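Local coordinates for protein importin subunit beta-1 (Saccharomyces cerevisiae, PDB 5OWU) that carries proteins into the nucleus together with importin alpha, the adaptor that recognises the classical nuclear localization signal of the cargo, at residues Ala145-Pro148 and Glu149-Arg153; Asn179-Ile182 and Ala183-Gly187. All coordinates share one frame; numbering follows the deposited sequence.

Contact 1 (Ala145-Pro148 and Glu149-Arg153); sequences AEQP and ENVKR
K152 reaches back from the first turn of helix 149-165 along the loop that leads into it. Its CG stands beside the backbone N, chi1 -68°, and the chain beyond is extended, which lays the methylenes against the backbone of Q147 and P148. K152 CE packs 3.2 Å from Q147 O, and K152 CG lies 4.0 Å from Q147 CB. The ammonium group ends over A145, where K152 NZ donates to A145 O at 2.9 Å. The nitrogen sits above the carbonyl plane, 49° out of it. K152 NZ also forms a salt bridge with E192, and this probably balances much of its charge. With an alanine in place of K152, E192 would probably lose its positive mate and A145 O this donor, and the loop would probably be held less firmly to the helix. Q147 turns its amide another way, and its NE2 bonds to D141 O. P148 fills the N-cap position. P148 O accepts K152 N at 3.2 Å in a nearly straight bond, the N-H...O angle being 178°. A second bond to P148 O, from V151 N, is weak. The proline ring lies obliquely across two side chains of the first turn. P148 CG meets V151 CG2 at 3.8 Å, while P148 CB is 3.7 Å from N150 OD1. E149 and K152 also pack on V197 of helix 195-208. Together these contacts make a helix N-terminus entered through a proline, at the turn between helices 133-142 and 149-165 of HEAT repeat 4.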
ATOM      1  N   ALA A 145     -10.997  40.085  -5.523  1.00 60.26           N
ATOM      2  CA  ALA A 145      -9.676  40.695  -5.386  1.00 56.90           C
ATOM      3  C   ALA A 145      -9.568  41.598  -4.162  1.00 58.45           C
ATOM      4  O   ALA A 145      -8.499  41.672  -3.547  1.00 57.79           O
ATOM      5  CB  ALA A 145      -9.339  41.486  -6.651  1.00 68.49           C
ATOM      6  N   GLU A 146     -10.645  42.294  -3.793  1.00 48.49           N
ATOM      7  CA  GLU A 146     -10.584  43.292  -2.731  1.00 61.99           C
ATOM      8  C   GLU A 146     -11.087  42.774  -1.385  1.00 55.68           C
ATOM      9  O   GLU A 146     -11.214  43.561  -0.442  1.00 42.39           O
ATOM     10  CB  GLU A 146     -11.374  44.538  -3.141  1.00 75.78           C
ATOM     11  CG  GLU A 146     -10.931  45.144  -4.477  1.00 75.66           C
ATOM     12  CD  GLU A 146      -9.464  45.545  -4.496  1.00 87.84           C
ATOM     13  OE1 GLU A 146      -8.970  46.073  -3.477  1.00 83.10           O
ATOM     14  OE2 GLU A 146      -8.801  45.328  -5.535  1.00 88.70           O
ATOM     15  N   GLN A 147     -11.367  41.479  -1.269  1.00 52.33           N
ATOM     16  CA  GLN A 147     -11.716  40.910   0.022  1.00 45.89           C
ATOM     17  C   GLN A 147     -10.476  40.834   0.914  1.00 49.83           C
ATOM     18  O   GLN A 147      -9.358  40.678   0.417  1.00 47.71           O
ATOM     19  CB  GLN A 147     -12.306  39.510  -0.149  1.00 46.44           C
ATOM     20  CG  GLN A 147     -13.631  39.472  -0.897  1.00 50.57           C
ATOM     21  CD  GLN A 147     -14.793  39.927  -0.036  1.00 46.36           C
ATOM     22  OE1 GLN A 147     -14.615  40.278   1.131  1.00 38.91           O
ATOM     23  NE2 GLN A 147     -15.994  39.917  -0.607  1.00 46.34           N
ATOM     24  N   PRO A 148     -10.646  40.931   2.232  1.00 38.45           N
ATOM     25  CA  PRO A 148      -9.494  40.791   3.132  1.00 36.07           C
ATOM     26  C   PRO A 148      -8.917  39.383   3.120  1.00 49.49           C
ATOM     27  O   PRO A 148      -9.559  38.412   2.705  1.00 37.69           O
ATOM     28  CB  PRO A 148     -10.067  41.143   4.509  1.00 34.73           C
ATOM     29  CG  PRO A 148     -11.522  40.950   4.389  1.00 43.38           C
ATOM     30  CD  PRO A 148     -11.880  41.252   2.965  1.00 49.22           C
ATOM     31  N   GLU A 149      -7.679  39.286   3.618  1.00 37.91           N
ATOM     32  CA  GLU A 149      -6.902  38.060   3.460  1.00 38.23           C
ATOM     33  C   GLU A 149      -7.542  36.887   4.190  1.00 40.96           C
ATOM     34  O   GLU A 149      -7.569  35.765   3.670  1.00 34.91           O
ATOM     35  CB  GLU A 149      -5.477  38.270   3.965  1.00 37.71           C
ATOM     36  CG  GLU A 149      -4.580  37.048   3.781  1.00 44.14           C
ATOM     37  CD  GLU A 149      -3.269  37.168   4.521  1.00 56.88           C
ATOM     38  OE1 GLU A 149      -2.587  38.196   4.354  1.00 61.60           O
ATOM     39  OE2 GLU A 149      -2.928  36.238   5.280  1.00 75.36           O
ATOM     40  N   ASN A 150      -8.024  37.109   5.417  1.00 41.00           N
ATOM     41  CA  ASN A 150      -8.575  36.004   6.195  1.00 36.42           C
ATOM     42  C   ASN A 150      -9.836  35.437   5.552  1.00 28.82           C
ATOM     43  O   ASN A 150     -10.074  34.227   5.616  1.00 32.95           O
ATOM     44  CB  ASN A 150      -8.856  36.458   7.629  1.00 46.83           C
ATOM     45  CG  ASN A 150      -9.923  37.535   7.711  1.00 51.63           C
ATOM     46  OD1 ASN A 150      -9.786  38.613   7.130  1.00 42.24           O
ATOM     47  ND2 ASN A 150     -10.995  37.247   8.438  1.00 45.03           N
ATOM     48  N   VAL A 151     -10.646  36.285   4.919  1.00 32.12           N
ATOM     49  CA  VAL A 151     -11.868  35.804   4.286  1.00 43.67           C
ATOM     50  C   VAL A 151     -11.530  34.976   3.053  1.00 43.55           C
ATOM     51  O   VAL A 151     -12.081  33.885   2.843  1.00 32.56           O
ATOM     52  CB  VAL A 151     -12.780  36.999   3.949  1.00 43.20           C
ATOM     53  CG1 VAL A 151     -13.974  36.560   3.122  1.00 41.45           C
ATOM     54  CG2 VAL A 151     -13.233  37.675   5.232  1.00 45.33           C
ATOM     55  N   LYS A 152     -10.611  35.476   2.225  1.00 27.04           N
ATOM     56  CA  LYS A 152     -10.120  34.697   1.095  1.00 31.55           C
ATOM     57  C   LYS A 152      -9.612  33.337   1.552  1.00 27.03           C
ATOM     58  O   LYS A 152     -10.008  32.290   1.022  1.00 33.91           O
ATOM     59  CB  LYS A 152      -8.992  35.453   0.391  1.00 37.95           C
ATOM     60  CG  LYS A 152      -9.410  36.721  -0.326  1.00 40.37           C
ATOM     61  CD  LYS A 152      -8.179  37.522  -0.741  1.00 43.12           C
ATOM     62  CE  LYS A 152      -8.508  38.582  -1.782  1.00 51.70           C
ATOM     63  NZ  LYS A 152      -7.303  39.362  -2.158  1.00 54.25           N
ATOM     64  N   ARG A 153      -8.712  33.341   2.533  1.00 27.98           N
ATOM     65  CA  ARG A 153      -8.029  32.115   2.925  1.00 28.42           C
ATOM     66  C   ARG A 153      -9.004  31.122   3.547  1.00 39.35           C
ATOM     67  O   ARG A 153      -8.979  29.931   3.225  1.00 30.59           O
ATOM     68  CB  ARG A 153      -6.896  32.445   3.898  1.00 36.35           C
ATOM     69  CG  ARG A 153      -5.674  31.537   3.776  1.00 50.56           C
ATOM     70  CD  ARG A 153      -5.924  30.157   4.366  1.00 52.12           C
ATOM     71  NE  ARG A 153      -6.009  30.185   5.824  1.00 53.06           N
ATOM     72  CZ  ARG A 153      -4.961  30.131   6.643  1.00 58.03           C
ATOM     73  NH1 ARG A 153      -3.726  30.050   6.153  1.00 45.95           N
ATOM     74  NH2 ARG A 153      -5.147  30.162   7.959  1.00 52.97           N
TER

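Contact 2 (Asn179-Ile182 and Ala183-Gly187); sequences NILI and AIVQG
I182 and Q186 lie side by side along helix 177-188, one turn apart and pointing the same way. I182 O accepts Q186 N at 3.1 Å, and the donor is tilted 28° from the carbonyl plane. Further out, Q186 OE1 rests 3.4 Å from I182 CG2. This methyl stands anti to the backbone N of I182, on the side where the amide arrives. The other end of the amide is held from outside the helix: Q186 NE2 bonds to T143 OG1 and to V140 O. I182 itself packs on V140 of helix 133-142. A183 follows I182 and has only a methyl to offer. A183 CB lies 3.6 Å from N179 O, and A183 N donates to that oxygen at 2.8 Å, nearly in line with the carbonyl. A183 O is a further acceptor for T143 OG1. L181 meets V185 mainly through its carbonyl. V185 N donates to L181 O at 2.7 Å, and V185 CG2 lies 3.3 Å from the same oxygen. The side chains themselves touch more loosely, with L181 CD2 4.4 Å from V185 CG2. On another face, I180 and I184 also run side by side, with I180 CG2 3.6 Å from I184 CD1. I184 faces helix 195-208, where it touches A204, L205 and S208. V185 packs on Y224, L225 and V228 of helix 219-233. L181, I182 and V185 each pack on an aromatic side chain of another protein's chain. The pattern is that of a regular alpha helix with i to i+4 bonding, its apolar side chains wedged between neighbouring helices as in the HEAT-repeat solenoid, here in HEAT repeat 5.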
ATOM      1  N   ASN A 179     -18.302  27.169 -10.441  1.00 33.06           N
ATOM      2  CA  ASN A 179     -18.126  28.180  -9.402  1.00 30.46           C
ATOM      3  C   ASN A 179     -16.958  27.834  -8.492  1.00 27.23           C
ATOM      4  O   ASN A 179     -16.189  28.720  -8.092  1.00 34.67           O
ATOM      5  CB  ASN A 179     -19.415  28.328  -8.601  1.00 35.86           C
ATOM      6  CG  ASN A 179     -20.479  29.063  -9.370  1.00 48.94           C
ATOM      7  OD1 ASN A 179     -20.183  30.038 -10.058  1.00 41.96           O
ATOM      8  ND2 ASN A 179     -21.720  28.597  -9.276  1.00 49.96           N
ATOM      9  N   ILE A 180     -16.774  26.547  -8.199  1.00 31.19           N
ATOM     10  CA  ILE A 180     -15.614  26.155  -7.407  1.00 26.63           C
ATOM     11  C   ILE A 180     -14.354  26.674  -8.082  1.00 30.01           C
ATOM     12  O   ILE A 180     -13.543  27.382  -7.469  1.00 31.66           O
ATOM     13  CB  ILE A 180     -15.590  24.628  -7.211  1.00 25.84           C
ATOM     14  CG1 ILE A 180     -16.759  24.210  -6.316  1.00 31.83           C
ATOM     15  CG2 ILE A 180     -14.245  24.157  -6.626  1.00 30.03           C
ATOM     16  CD1 ILE A 180     -16.900  22.709  -6.139  1.00 32.85           C
ATOM     17  N   LEU A 181     -14.231  26.432  -9.389  1.00 34.98           N
ATOM     18  CA  LEU A 181     -13.019  26.866 -10.071  1.00 32.35           C
ATOM     19  C   LEU A 181     -12.896  28.377 -10.027  1.00 32.26           C
ATOM     20  O   LEU A 181     -11.814  28.910  -9.739  1.00 36.32           O
ATOM     21  CB  LEU A 181     -12.994  26.345 -11.504  1.00 36.30           C
ATOM     22  CG  LEU A 181     -12.520  24.896 -11.626  1.00 34.65           C
ATOM     23  CD1 LEU A 181     -12.684  24.411 -13.051  1.00 47.93           C
ATOM     24  CD2 LEU A 181     -11.059  24.735 -11.173  1.00 43.18           C
ATOM     25  N   ILE A 182     -14.009  29.090 -10.222  1.00 37.53           N
ATOM     26  CA  ILE A 182     -13.918  30.543 -10.189  1.00 35.09           C
ATOM     27  C   ILE A 182     -13.393  30.976  -8.836  1.00 37.65           C
ATOM     28  O   ILE A 182     -12.452  31.773  -8.738  1.00 35.30           O
ATOM     29  CB  ILE A 182     -15.274  31.197 -10.506  1.00 34.65           C
ATOM     30  CG1 ILE A 182     -15.682  30.905 -11.947  1.00 41.13           C
ATOM     31  CG2 ILE A 182     -15.191  32.700 -10.301  1.00 35.69           C
ATOM     32  CD1 ILE A 182     -17.145  31.171 -12.225  1.00 41.93           C
ATOM     33  N   ALA A 183     -13.954  30.411  -7.772  1.00 28.67           N
ATOM     34  CA  ALA A 183     -13.528  30.836  -6.450  1.00 35.20           C
ATOM     35  C   ALA A 183     -12.066  30.471  -6.223  1.00 31.71           C
ATOM     36  O   ALA A 183     -11.296  31.267  -5.670  1.00 31.30           O
ATOM     37  CB  ALA A 183     -14.435  30.216  -5.384  1.00 31.07           C
ATOM     38  N   ILE A 184     -11.648  29.300  -6.702  1.00 33.08           N
ATOM     39  CA  ILE A 184     -10.297  28.848  -6.394  1.00 32.52           C
ATOM     40  C   ILE A 184      -9.278  29.617  -7.221  1.00 32.31           C
ATOM     41  O   ILE A 184      -8.308  30.168  -6.686  1.00 32.17           O
ATOM     42  CB  ILE A 184     -10.174  27.327  -6.607  1.00 30.33           C
ATOM     43  CG1 ILE A 184     -10.910  26.584  -5.486  1.00 26.62           C
ATOM     44  CG2 ILE A 184      -8.697  26.899  -6.661  1.00 38.65           C
ATOM     45  CD1 ILE A 184     -10.914  25.086  -5.634  1.00 30.76           C
ATOM     46  N   VAL A 185      -9.493  29.680  -8.536  1.00 38.60           N
ATOM     47  CA  VAL A 185      -8.502  30.297  -9.416  1.00 32.84           C
ATOM     48  C   VAL A 185      -8.370  31.779  -9.108  1.00 36.01           C
ATOM     49  O   VAL A 185      -7.285  32.355  -9.254  1.00 39.48           O
ATOM     50  CB  VAL A 185      -8.869  30.034 -10.888  1.00 40.53           C
ATOM     51  CG1 VAL A 185      -7.904  30.743 -11.834  1.00 48.86           C
ATOM     52  CG2 VAL A 185      -8.866  28.534 -11.157  1.00 32.86           C
ATOM     53  N   GLN A 186      -9.449  32.412  -8.637  1.00 36.02           N
ATOM     54  CA  GLN A 186      -9.360  33.804  -8.207  1.00 33.49           C
ATOM     55  C   GLN A 186      -8.276  33.985  -7.153  1.00 42.23           C
ATOM     56  O   GLN A 186      -7.531  34.970  -7.179  1.00 40.54           O
ATOM     57  CB  GLN A 186     -10.713  34.287  -7.678  1.00 37.25           C
ATOM     58  CG  GLN A 186     -11.659  34.755  -8.774  1.00 41.20           C
ATOM     59  CD  GLN A 186     -13.020  35.225  -8.275  1.00 42.72           C
ATOM     60  OE1 GLN A 186     -13.866  35.628  -9.077  1.00 35.90           O
ATOM     61  NE2 GLN A 186     -13.244  35.177  -6.961  1.00 40.13           N
ATOM     62  N   GLY A 187      -8.158  33.038  -6.220  1.00 32.71           N
ATOM     63  CA  GLY A 187      -7.104  33.137  -5.231  1.00 31.00           C
ATOM     64  C   GLY A 187      -5.738  32.704  -5.723  1.00 32.14           C
ATOM     65  O   GLY A 187      -4.730  33.083  -5.118  1.00 34.60           O
TER

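In the fold
Contacts 1 and 2 sit in consecutive HEAT repeats, 4 and 5, near the N-terminal end of the chain. Contact 1 starts helix 149-165, and contact 2 lies on helix 177-188, the next helix in the chain. Their centres are about 13 Å apart. The nearest atoms are about 6 Å apart, so the two do not touch. Helix 195-208 links them indirectly: E149, K152 and R153 pack against it from contact 1, L181 and I184 from contact 2. Helix 133-142 does the same through D141, which accepts from Q147, and V140, which accepts from Q186. Contact 1 is at the surface, whereas contact 2 is largely buried.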